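5-formyl-3-hydroxy-2-methylpyridine 4-carboxylate 5-dehydrogenase (Mesorhizobium japonicum MAFF 303099, PDB 4OM8) oxidises 5-formyl-3-hydroxy-2-methylpyridine-4-carboxylate with NAD(+) in vitamin B6 degradation and can also reduce the same aldehyde with NADH to 4-pyridoxate. Local coordinates at residues N4-G9 with S78-V83; V29-A34 with D71-A76; R40-L45 with V67-D72. All blocks are in the same frame, centred on the assembly; numbering follows the deposited sequence. Where two conformers were deposited one is given.

Contact 1 (N4-G9 with S78-V83). With NAD (nicotinamide-adenine-dinucleotide), chain C.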
loop_
_atom_site.group_PDB
_atom_site.type_symbol
_atom_site.label_atom_id
_atom_site.label_comp_id
_atom_site.label_asym_id
_atom_site.label_seq_id
_atom_site.Cartn_x
_atom_site.Cartn_y
_atom_site.Cartn_z
ATOM N N ASN A 4 -27.047 21.842 -3.202
ATOM C CA ASN A 4 -27.550 21.181 -4.397
ATOM C C ASN A 4 -26.405 20.819 -5.318
ATOM O O ASN A 4 -25.630 21.678 -5.726
ATOM C CB ASN A 4 -28.560 22.082 -5.113
ATOM C CG ASN A 4 -29.680 22.532 -4.194
ATOM O OD1 ASN A 4 -30.199 21.746 -3.400
ATOM N ND2 ASN A 4 -30.051 23.802 -4.289
ATOM N N ILE A 5 -26.290 19.532 -5.620
ATOM C CA ILE A 5 -25.188 19.031 -6.418
ATOM C C ILE A 5 -25.715 18.398 -7.698
ATOM O O ILE A 5 -26.713 17.671 -7.681
ATOM C CB ILE A 5 -24.362 18.010 -5.622
ATOM C CG1 ILE A 5 -23.793 18.691 -4.370
ATOM C CG2 ILE A 5 -23.254 17.409 -6.509
ATOM C CD1 ILE A 5 -22.996 17.771 -3.455
ATOM N N ALA A 6 -25.059 18.700 -8.810
ATOM C CA ALA A 6 -25.296 17.994 -10.062
ATOM C C ALA A 6 -24.057 17.178 -10.381
ATOM O O ALA A 6 -22.942 17.669 -10.233
ATOM C CB ALA A 6 -25.603 18.962 -11.206
ATOM N N ILE A 7 -24.263 15.942 -10.818
ATOM C CA ILE A 7 -23.192 15.104 -11.345
ATOM C C ILE A 7 -23.411 14.870 -12.838
ATOM O O ILE A 7 -24.501 14.461 -13.262
ATOM C CB ILE A 7 -23.102 13.753 -10.596
ATOM C CG1 ILE A 7 -22.763 14.004 -9.124
ATOM C CG2 ILE A 7 -22.053 12.857 -11.247
ATOM C CD1 ILE A 7 -22.921 12.811 -8.220
ATOM N N ILE A 8 -22.371 15.151 -13.627
ATOM C CA ILE A 8 -22.404 14.934 -15.075
ATOM C C ILE A 8 -21.514 13.753 -15.431
ATOM O O ILE A 8 -20.280 13.849 -15.381
ATOM C CB ILE A 8 -21.934 16.182 -15.840
ATOM C CG1 ILE A 8 -22.662 17.429 -15.329
ATOM C CG2 ILE A 8 -22.069 15.976 -17.351
ATOM C CD1 ILE A 8 -24.193 17.353 -15.393
ATOM N N GLY A 9 -22.144 12.624 -15.745
ATOM C CA GLY A 9 -21.416 11.411 -16.096
ATOM C C GLY A 9 -21.654 10.362 -15.040
ATOM O O GLY A 9 -21.311 10.561 -13.865
ATOM N N SER A 78 -29.844 22.727 -12.864
ATOM C CA SER A 78 -30.682 23.837 -12.401
ATOM C C SER A 78 -30.494 24.087 -10.907
ATOM O O SER A 78 -30.677 23.186 -10.090
ATOM C CB SER A 78 -32.160 23.554 -12.710
ATOM O OG SER A 78 -32.975 24.647 -12.312
ATOM N N GLY A 79 -30.099 25.309 -10.553
ATOM C CA GLY A 79 -29.922 25.677 -9.159
ATOM C C GLY A 79 -28.756 24.988 -8.468
ATOM O O GLY A 79 -28.655 25.019 -7.241
ATOM N N ALA A 80 -27.869 24.380 -9.241
ATOM C CA ALA A 80 -26.742 23.678 -8.624
ATOM C C ALA A 80 -25.796 24.654 -7.934
ATOM O O ALA A 80 -25.500 25.739 -8.467
ATOM C CB ALA A 80 -25.988 22.864 -9.660
ATOM N N ASP A 81 -25.329 24.255 -6.751
ATOM C CA ASP A 81 -24.270 24.969 -6.041
ATOM C C ASP A 81 -22.908 24.396 -6.385
ATOM O O ASP A 81 -21.889 25.074 -6.251
ATOM C CB ASP A 81 -24.489 24.891 -4.536
ATOM C CG ASP A 81 -25.833 25.435 -4.125
ATOM O OD1 ASP A 81 -26.193 26.539 -4.597
ATOM O OD2 ASP A 81 -26.528 24.761 -3.343
ATOM N N LEU A 82 -22.912 23.129 -6.799
ATOM C CA LEU A 82 -21.708 22.404 -7.185
ATOM C C LEU A 82 -22.086 21.495 -8.331
ATOM O O LEU A 82 -23.078 20.766 -8.230
ATOM C CB LEU A 82 -21.143 21.593 -6.010
ATOM C CG LEU A 82 -20.080 20.533 -6.329
ATOM C CD1 LEU A 82 -18.794 21.184 -6.804
ATOM C CD2 LEU A 82 -19.804 19.642 -5.112
ATOM N N VAL A 83 -21.338 21.580 -9.431
ATOM C CA VAL A 83 -21.449 20.605 -10.508
ATOM C C VAL A 83 -20.166 19.804 -10.519
ATOM O O VAL A 83 -19.081 20.371 -10.619
ATOM C CB VAL A 83 -21.662 21.250 -11.886
ATOM C CG1 VAL A 83 -21.750 20.171 -12.977
ATOM C CG2 VAL A 83 -22.903 22.146 -11.885
HETATM P PA NAD C . -16.638 5.934 -17.492
HETATM O O1A NAD C . -16.129 5.795 -18.916
HETATM O O2A NAD C . -16.976 4.698 -16.672
HETATM O O5B NAD C . -17.942 6.875 -17.531
HETATM C C5B NAD C . -17.997 8.068 -18.315
HETATM C C4B NAD C . -19.462 8.437 -18.490
HETATM O O4B NAD C . -19.559 9.740 -19.067
HETATM C C3B NAD C . -20.168 7.463 -19.433
HETATM O O3B NAD C . -21.317 6.895 -18.790
HETATM C C2B NAD C . -20.549 8.329 -20.628
HETATM O O2B NAD C . -21.771 7.946 -21.277
HETATM C C1B NAD C . -20.659 9.698 -19.988
HETATM N N9A NAD C . -20.555 10.849 -20.902
HETATM C C8A NAD C . -19.799 10.968 -22.007
HETATM N N7A NAD C . -19.956 12.195 -22.563
HETATM C C5A NAD C . -20.823 12.881 -21.800
HETATM C C6A NAD C . -21.430 14.224 -21.814
HETATM N N6A NAD C . -21.132 15.122 -22.785
HETATM N N1A NAD C . -22.296 14.529 -20.823
HETATM C C2A NAD C . -22.608 13.654 -19.852
HETATM N N3A NAD C . -22.094 12.415 -19.780
HETATM C C4A NAD C . -21.217 11.985 -20.712
HETATM O O3 NAD C . -15.598 6.904 -16.731
HETATM P PN NAD C . -15.216 6.871 -15.168
HETATM O O1N NAD C . -14.260 5.723 -14.907
HETATM O O2N NAD C . -16.438 7.008 -14.289
HETATM O O5D NAD C . -14.365 8.222 -15.035
HETATM C C5D NAD C . -14.961 9.512 -15.227
HETATM C C4D NAD C . -13.915 10.561 -14.866
HETATM O O4D NAD C . -13.465 10.283 -13.543
HETATM C C3D NAD C . -12.681 10.489 -15.751
HETATM O O3D NAD C . -12.138 11.810 -15.823
HETATM C C2D NAD C . -11.716 9.618 -14.971
HETATM O O2D NAD C . -10.349 9.940 -15.251
HETATM C C1D NAD C . -12.062 9.990 -13.539
HETATM N N1N NAD C . -11.776 8.949 -12.539
HETATM C C2N NAD C . -11.865 7.632 -12.816
HETATM C C3N NAD C . -11.602 6.691 -11.816
HETATM C C7N NAD C . -11.646 5.206 -12.065
HETATM O O7N NAD C . -12.355 4.717 -12.932
HETATM N N7N NAD C . -10.856 4.445 -11.309
HETATM C C4N NAD C . -11.258 7.120 -10.540
HETATM C C5N NAD C . -11.189 8.482 -10.284
HETATM C C6N NAD C . -11.465 9.377 -11.308
#

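Contact 2 (V29-A34 with D71-A76). With NAD (nicotinamide-adenine-dinucleotide), chain C.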
loop_
_atom_site.group_PDB
_atom_site.type_symbol
_atom_site.label_atom_id
_atom_site.label_comp_id
_atom_site.label_asym_id
_atom_site.label_seq_id
_atom_site.Cartn_x
_atom_site.Cartn_y
_atom_site.Cartn_z
ATOM N N VAL A 29 -28.689 15.563 -8.257
ATOM C CA VAL A 29 -29.327 15.212 -9.524
ATOM C C VAL A 29 -28.220 14.855 -10.510
ATOM O O VAL A 29 -27.247 15.585 -10.648
ATOM C CB VAL A 29 -30.215 16.353 -10.064
ATOM C CG1 VAL A 29 -30.959 15.897 -11.309
ATOM C CG2 VAL A 29 -31.226 16.776 -9.000
ATOM N N ALA A 30 -28.351 13.711 -11.169
ATOM C CA ALA A 30 -27.268 13.217 -12.008
ATOM C C ALA A 30 -27.744 12.990 -13.427
ATOM O O ALA A 30 -28.903 12.607 -13.661
ATOM C CB ALA A 30 -26.689 11.937 -11.431
ATOM N N TYR A 31 -26.830 13.207 -14.366
ATOM C CA TYR A 31 -27.131 13.182 -15.792
ATOM C C TYR A 31 -26.083 12.394 -16.541
ATOM O O TYR A 31 -24.919 12.415 -16.179
ATOM C CB TYR A 31 -27.198 14.614 -16.343
ATOM C CG TYR A 31 -27.139 14.720 -17.852
ATOM C CD1 TYR A 31 -28.285 14.567 -18.626
ATOM C CD2 TYR A 31 -25.939 14.989 -18.506
ATOM C CE1 TYR A 31 -28.235 14.666 -20.017
ATOM C CE2 TYR A 31 -25.883 15.089 -19.882
ATOM C CZ TYR A 31 -27.022 14.919 -20.633
ATOM O OH TYR A 31 -26.951 15.026 -22.004
ATOM N N ASP A 32 -26.499 11.712 -17.600
ATOM C CA ASP A 32 -25.552 11.078 -18.508
ATOM C C ASP A 32 -26.136 11.186 -19.907
ATOM O O ASP A 32 -27.356 11.119 -20.071
ATOM C CB ASP A 32 -25.305 9.612 -18.125
ATOM C CG ASP A 32 -24.056 9.027 -18.785
ATOM O OD1 ASP A 32 -24.015 8.928 -20.030
ATOM O OD2 ASP A 32 -23.116 8.650 -18.042
ATOM N N VAL A 33 -25.269 11.340 -20.904
ATOM C CA VAL A 33 -25.680 11.472 -22.297
ATOM C C VAL A 33 -26.209 10.148 -22.875
ATOM O O VAL A 33 -26.921 10.145 -23.884
ATOM C CB VAL A 33 -24.496 11.991 -23.152
ATOM C CG1 VAL A 33 -23.463 10.889 -23.344
ATOM C CG2 VAL A 33 -24.978 12.541 -24.500
ATOM N N ALA A 34 -25.870 9.031 -22.234
ATOM C CA ALA A 34 -26.207 7.711 -22.768
ATOM C C ALA A 34 -27.281 7.037 -21.939
ATOM O O ALA A 34 -27.064 6.752 -20.769
ATOM C CB ALA A 34 -24.962 6.826 -22.824
ATOM N N ASP A 71 -32.300 12.751 -17.959
ATOM C CA ASP A 71 -31.689 12.775 -19.289
ATOM C C ASP A 71 -31.675 14.190 -19.878
ATOM O O ASP A 71 -31.433 14.382 -21.079
ATOM C CB ASP A 71 -32.419 11.809 -20.239
ATOM C CG ASP A 71 -33.810 12.301 -20.625
ATOM O OD1 ASP A 71 -34.414 13.086 -19.862
ATOM O OD2 ASP A 71 -34.309 11.888 -21.698
ATOM N N ASP A 72 -31.930 15.183 -19.027
ATOM C CA ASP A 72 -31.941 16.578 -19.446
ATOM C C ASP A 72 -30.920 17.350 -18.628
ATOM O O ASP A 72 -31.076 17.497 -17.420
ATOM C CB ASP A 72 -33.339 17.183 -19.274
ATOM C CG ASP A 72 -33.446 18.560 -19.873
ATOM O OD1 ASP A 72 -32.952 19.519 -19.249
ATOM O OD2 ASP A 72 -34.007 18.685 -20.983
ATOM N N ILE A 73 -29.856 17.822 -19.272
ATOM C CA ILE A 73 -28.773 18.426 -18.490
ATOM C C ILE A 73 -29.205 19.757 -17.849
ATOM O O ILE A 73 -28.726 20.102 -16.766
ATOM C CB ILE A 73 -27.502 18.602 -19.349
ATOM C CG1 ILE A 73 -26.285 18.870 -18.451
ATOM C CG2 ILE A 73 -27.700 19.678 -20.406
ATOM C CD1 ILE A 73 -24.964 18.755 -19.181
ATOM N N GLY A 74 -30.132 20.481 -18.476
ATOM C CA GLY A 74 -30.646 21.716 -17.892
ATOM C C GLY A 74 -31.372 21.429 -16.588
ATOM O O GLY A 74 -31.239 22.160 -15.599
ATOM N N ASP A 75 -32.149 20.353 -16.588
ATOM C CA ASP A 75 -32.817 19.871 -15.393
ATOM C C ASP A 75 -31.761 19.553 -14.322
ATOM O O ASP A 75 -31.833 20.044 -13.195
ATOM C CB ASP A 75 -33.670 18.653 -15.760
ATOM C CG ASP A 75 -34.302 17.973 -14.569
ATOM O OD1 ASP A 75 -34.375 18.571 -13.484
ATOM O OD2 ASP A 75 -34.759 16.821 -14.744
ATOM N N ALA A 76 -30.744 18.783 -14.697
ATOM C CA ALA A 76 -29.730 18.376 -13.730
ATOM C C ALA A 76 -29.008 19.536 -13.061
ATOM O O ALA A 76 -28.842 19.538 -11.844
ATOM C CB ALA A 76 -28.705 17.460 -14.396
HETATM P PA NAD C . -16.638 5.934 -17.492
HETATM O O1A NAD C . -16.129 5.795 -18.916
HETATM O O2A NAD C . -16.976 4.698 -16.672
HETATM O O5B NAD C . -17.942 6.875 -17.531
HETATM C C5B NAD C . -17.997 8.068 -18.315
HETATM C C4B NAD C . -19.462 8.437 -18.490
HETATM O O4B NAD C . -19.559 9.740 -19.067
HETATM C C3B NAD C . -20.168 7.463 -19.433
HETATM O O3B NAD C . -21.317 6.895 -18.790
HETATM C C2B NAD C . -20.549 8.329 -20.628
HETATM O O2B NAD C . -21.771 7.946 -21.277
HETATM C C1B NAD C . -20.659 9.698 -19.988
HETATM N N9A NAD C . -20.555 10.849 -20.902
HETATM C C8A NAD C . -19.799 10.968 -22.007
HETATM N N7A NAD C . -19.956 12.195 -22.563
HETATM C C5A NAD C . -20.823 12.881 -21.800
HETATM C C6A NAD C . -21.430 14.224 -21.814
HETATM N N6A NAD C . -21.132 15.122 -22.785
HETATM N N1A NAD C . -22.296 14.529 -20.823
HETATM C C2A NAD C . -22.608 13.654 -19.852
HETATM N N3A NAD C . -22.094 12.415 -19.780
HETATM C C4A NAD C . -21.217 11.985 -20.712
HETATM O O3 NAD C . -15.598 6.904 -16.731
HETATM P PN NAD C . -15.216 6.871 -15.168
HETATM O O1N NAD C . -14.260 5.723 -14.907
HETATM O O2N NAD C . -16.438 7.008 -14.289
HETATM O O5D NAD C . -14.365 8.222 -15.035
HETATM C C5D NAD C . -14.961 9.512 -15.227
HETATM C C4D NAD C . -13.915 10.561 -14.866
HETATM O O4D NAD C . -13.465 10.283 -13.543
HETATM C C3D NAD C . -12.681 10.489 -15.751
HETATM O O3D NAD C . -12.138 11.810 -15.823
HETATM C C2D NAD C . -11.716 9.618 -14.971
HETATM O O2D NAD C . -10.349 9.940 -15.251
HETATM C C1D NAD C . -12.062 9.990 -13.539
HETATM N N1N NAD C . -11.776 8.949 -12.539
HETATM C C2N NAD C . -11.865 7.632 -12.816
HETATM C C3N NAD C . -11.602 6.691 -11.816
HETATM C C7N NAD C . -11.646 5.206 -12.065
HETATM O O7N NAD C . -12.355 4.717 -12.932
HETATM N N7N NAD C . -10.856 4.445 -11.309
HETATM C C4N NAD C . -11.258 7.120 -10.540
HETATM C C5N NAD C . -11.189 8.482 -10.284
HETATM C C6N NAD C . -11.465 9.377 -11.308
#

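Contact 3 (R40-L45 with V67-D72)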
loop_
_atom_site.group_PDB
_atom_site.type_symbol
_atom_site.label_atom_id
_atom_site.label_comp_id
_atom_site.label_asym_id
_atom_site.label_seq_id
_atom_site.Cartn_x
_atom_site.Cartn_y
_atom_site.Cartn_z
ATOM N N ARG A 40 -27.914 1.456 -16.253
ATOM C CA ARG A 40 -26.908 0.698 -15.509
ATOM C C ARG A 40 -26.673 1.343 -14.146
ATOM O O ARG A 40 -26.478 0.649 -13.144
ATOM C CB ARG A 40 -25.591 0.605 -16.292
ATOM C CG ARG A 40 -25.622 -0.358 -17.482
ATOM C CD ARG A 40 -24.218 -0.644 -18.028
ATOM N NE ARG A 40 -23.588 0.546 -18.600
ATOM C CZ ARG A 40 -23.719 0.929 -19.866
ATOM N NH1 ARG A 40 -24.457 0.217 -20.707
ATOM N NH2 ARG A 40 -23.110 2.027 -20.294
ATOM N N ALA A 41 -26.716 2.670 -14.105
ATOM C CA ALA A 41 -26.478 3.402 -12.873
ATOM C C ALA A 41 -27.533 3.126 -11.805
ATOM O O ALA A 41 -27.252 3.233 -10.619
ATOM C CB ALA A 41 -26.402 4.903 -13.165
ATOM N N ARG A 42 -28.745 2.766 -12.216
ATOM C CA ARG A 42 -29.785 2.465 -11.230
ATOM C C ARG A 42 -29.441 1.230 -10.407
ATOM O O ARG A 42 -29.529 1.265 -9.188
ATOM C CB ARG A 42 -31.143 2.296 -11.902
ATOM C CG ARG A 42 -31.638 3.590 -12.496
ATOM C CD ARG A 42 -33.109 3.552 -12.830
ATOM N NE ARG A 42 -33.436 4.653 -13.724
ATOM C CZ ARG A 42 -33.595 5.913 -13.338
ATOM N NH1 ARG A 42 -33.483 6.249 -12.057
ATOM N NH2 ARG A 42 -33.880 6.837 -14.236
ATOM N N SER A 43 -29.039 0.146 -11.061
ATOM C CA SER A 43 -28.638 -1.044 -10.324
ATOM C C SER A 43 -27.378 -0.767 -9.505
ATOM O O SER A 43 -27.227 -1.264 -8.391
ATOM C CB SER A 43 -28.412 -2.225 -11.274
ATOM O OG SER A 43 -27.815 -1.808 -12.491
ATOM N N MET A 44 -26.470 0.031 -10.056
ATOM C CA MET A 44 -25.261 0.378 -9.327
ATOM C C MET A 44 -25.595 1.206 -8.087
ATOM O O MET A 44 -24.952 1.061 -7.047
ATOM C CB MET A 44 -24.291 1.132 -10.228
ATOM C CG MET A 44 -23.769 0.301 -11.389
ATOM S SD MET A 44 -22.907 1.319 -12.594
ATOM C CE MET A 44 -21.385 1.663 -11.717
ATOM N N LEU A 45 -26.615 2.058 -8.199
ATOM C CA LEU A 45 -27.046 2.914 -7.089
ATOM C C LEU A 45 -27.637 2.130 -5.900
ATOM O O LEU A 45 -27.333 2.420 -4.737
ATOM C CB LEU A 45 -28.068 3.944 -7.594
ATOM C CG LEU A 45 -28.598 4.929 -6.555
ATOM C CD1 LEU A 45 -27.454 5.781 -6.030
ATOM C CD2 LEU A 45 -29.669 5.801 -7.174
ATOM N N VAL A 67 -31.200 11.238 -4.349
ATOM C CA VAL A 67 -30.590 11.085 -5.665
ATOM C C VAL A 67 -31.680 10.947 -6.715
ATOM O O VAL A 67 -32.625 10.174 -6.531
ATOM C CB VAL A 67 -29.682 9.838 -5.748
ATOM C CG1 VAL A 67 -29.093 9.693 -7.157
ATOM C CG2 VAL A 67 -28.581 9.892 -4.718
ATOM N N ARG A 68 -31.547 11.693 -7.811
ATOM C CA ARG A 68 -32.417 11.550 -8.975
ATOM C C ARG A 68 -31.586 11.567 -10.246
ATOM O O ARG A 68 -30.658 12.364 -10.361
ATOM C CB ARG A 68 -33.462 12.673 -9.015
ATOM C CG ARG A 68 -34.371 12.629 -10.229
ATOM C CD ARG A 68 -35.522 13.623 -10.104
ATOM N NE ARG A 68 -35.123 15.035 -10.069
ATOM C CZ ARG A 68 -34.930 15.771 -11.166
ATOM N NH1 ARG A 68 -35.058 15.217 -12.365
ATOM N NH2 ARG A 68 -34.590 17.050 -11.066
ATOM N N PHE A 69 -31.916 10.686 -11.187
ATOM C CA PHE A 69 -31.281 10.657 -12.499
ATOM C C PHE A 69 -32.185 11.325 -13.533
ATOM O O PHE A 69 -33.408 11.156 -13.513
ATOM C CB PHE A 69 -30.984 9.218 -12.955
ATOM C CG PHE A 69 -29.974 8.492 -12.107
ATOM C CD1 PHE A 69 -29.094 9.181 -11.294
ATOM C CD2 PHE A 69 -29.899 7.111 -12.146
ATOM C CE1 PHE A 69 -28.168 8.513 -10.526
ATOM C CE2 PHE A 69 -28.973 6.430 -11.374
ATOM C CZ PHE A 69 -28.111 7.136 -10.560
ATOM N N THR A 70 -31.574 12.045 -14.464
ATOM C CA THR A 70 -32.325 12.711 -15.522
ATOM C C THR A 70 -31.561 12.668 -16.848
ATOM O O THR A 70 -30.323 12.556 -16.867
ATOM C CB THR A 70 -32.652 14.179 -15.147
ATOM O OG1 THR A 70 -33.468 14.770 -16.168
ATOM C CG2 THR A 70 -31.375 15.006 -14.976
ATOM N N ASP A 71 -32.300 12.751 -17.959
ATOM C CA ASP A 71 -31.689 12.775 -19.289
ATOM C C ASP A 71 -31.675 14.190 -19.878
ATOM O O ASP A 71 -31.433 14.382 -21.079
ATOM C CB ASP A 71 -32.419 11.809 -20.239
ATOM C CG ASP A 71 -33.810 12.301 -20.625
ATOM O OD1 ASP A 71 -34.414 13.086 -19.862
ATOM O OD2 ASP A 71 -34.309 11.888 -21.698
ATOM N N ASP A 72 -31.930 15.183 -19.027
ATOM C CA ASP A 72 -31.941 16.578 -19.446
ATOM C C ASP A 72 -30.920 17.350 -18.628
ATOM O O ASP A 72 -31.076 17.497 -17.420
ATOM C CB ASP A 72 -33.339 17.183 -19.274
ATOM C CG ASP A 72 -33.446 18.560 -19.873
ATOM O OD1 ASP A 72 -32.952 19.519 -19.249
ATOM O OD2 ASP A 72 -34.007 18.685 -20.983
HETATM O O HOH W 1 -33.945 8.789 -10.625
#

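Contact 1 (N4-G9 with S78-V83)
Ile-5 and Ala-6 pair in parallel with Leu-82 and Val-83 at the centre of the Rossmann sheet. Strand 4-8 is the first strand of the NAD-binding domain, and strand 82-85 lies next to it in the sheet. The bridges are Ile-5 with Leu-82 and Ala-6 with Val-83. The backbone of Ala-6 gives its N-H to Leu-82 O at 2.9 Å. One residue pair back, Asn-4 O takes two donors, Asp-81 N at 2.8 Å and the longer Leu-82 N at 3.3 Å. This forked bond marks where segment 78-83 turns into the strand.

The carboxylate of Asp-81 closes the start of the ladder. Its CG lies beside its own backbone N (chi1 -57°), which brings OD2 back to Asn-4 N at 3.0 Å. The N-H meets OD2 on its anti side, 30° out of the carboxylate plane. The same oxygen also accepts from Arg-3 N. With an alanine at Asp-81, the amides of Arg-3 and Asn-4 would probably lose their shared acceptor and the start of the strand would be less firmly held.

The side chains split over two faces. Ile-5 and Leu-82 lie side by side on one, with CD1 of Ile-5 4.1 Å from CD2 of Leu-82. On the other, Ala-6 CB packs on Ala-80 CB and on CG2 of Val-83. Further along, Ile-8 CG1 touches Val-83 CG1 at 3.7 Å, while Ile-8 CG2 turns to the adenine and meets C2A of NAD at 3.5 Å. Val-77 of helix 73-77 covers Ala-6 and Ile-8.

Between these segments the polar bonds gather at the start of strand 4-8, and the ladder runs on through Ala-6 and Ile-84; toward the cofactor, apolar side chains are added.

Contact 2 (V29-A34 with D71-A76)
Tyr-31, at the end of strand 27-31, packs against the start of helix 73-77. The main interaction is CH-pi. Ile-73 CB sits 3.8 Å from the centroid of the Tyr-31 ring, only 6° off the ring normal. Ile-73 CD1 reaches on to Tyr-31 CE2, also at 3.8 Å. The tyrosine CG is anti to the backbone N (chi1 165°), and this carries the ring to the first turn of the helix, one face against Ile-73. At the ring edge, CE1 of Tyr-31 lies 3.4 Å from Asp-71 O.

Aliphatic packing continues at Ala-76. Its CB rests on Tyr-31 CB, and Val-29 CG1 touches Ala-76 CA at 3.7 Å.

The hydrogen bonds run within a segment or to outside partners. Asp-72 N-caps the helix: its OD1 accepts from Asp-75 N through the anti lone pair. Asp-75 itself pairs with Arg-68 and Thr-70. Asp-32 OD1 accepts from Ala-34 N, forming an Asx turn.

Asp-32 also binds NAD(+). Its OD1 takes O2B of NAD at 2.7 Å and its OD2 takes O3B at 2.6 Å, so one carboxylate holds both hydroxyls of the adenosine ribose. Such an acid just past the second strand is characteristic of NAD-binding Rossmann domains. Tyr-31 CE2 comes within 3.6 Å of the adenine C2A.

Strand 27-31 runs between strands 4-8 and 66-70. Helix 73-77 follows strand 66-70, and its Ile-73 also touches helix 91-102.

Contact 3 (R40-L45 with V67-D72)
Val-67 and Leu-45 meet tip to tip, CG1 of the valine 3.9 Å from CD2 of the leucine. They join the edge strand 66-70 to helix 35-54, which crosses over within the beta-alpha-beta unit 27-31, 35-54, 66-70. The helix and strand segments run nearly antiparallel at 169°, with their axes 10.4 Å apart. Ala-19 of helix 14-23 touches Leu-45 and Ala-22 touches Val-67.

Next, Arg-68 bonds to strand 27-31 through its backbone and to Asp-75 through its guanidinium.

Phe-69 buries the largest share of the contact. Its ring reaches the helix backbone, and Ala-41 O and Arg-42 N lie at its edge. Ala-41 CB comes to 3.5 Å from CE2 of Phe-69, and Leu-45 CD2 to 4.0 Å from its CZ. Arg-42 stretches out from the helix alongside the ring, heading the other way. One face of its guanidinium lies over CD2 of Phe-69, with NH1 3.7 Å from that atom. The two planes are 41° apart, so this is not a parallel stack. A water in the guanidinium plane accepts from Arg-42 NH1 at 3.0 Å and from Phe-69 N at 2.8 Å.

At Thr-70 the side chain turns away from the helix. OG1 accepts from Asp-72 N at 3.3 Å in an ST turn, which leads toward helix 73-77, and is also bonded to Asp-75 OD2.

The contact is therefore apolar beneath and polar at its outer border. Direct packing joins helix and strand, while the arginine lies against the CD2 side of the phenylalanine and reaches the edge-strand backbone through one water.

All three contacts belong to the NAD-binding domain and share one sheet, in which strands 66-70, 27-31, 4-8 and 82-85 are successive neighbours. Contacts 1 and 2 have centres about 10 Å apart and are joined by Ile-7 O with Tyr-31 N at 2.9 Å, probably a hydrogen bond. Both touch NAD. Contacts 2 and 3, about 9 Å between centres, share Asp-71 and Asp-72; Ala-30 N and Arg-68 O, 2.8 Å apart, probably bond. Contacts 1 and 3 do not touch, their nearest atoms being about 7 Å apart. Contact 3 stands back from the cofactor, with the Ala-41 side chain about 8 Å from NAD.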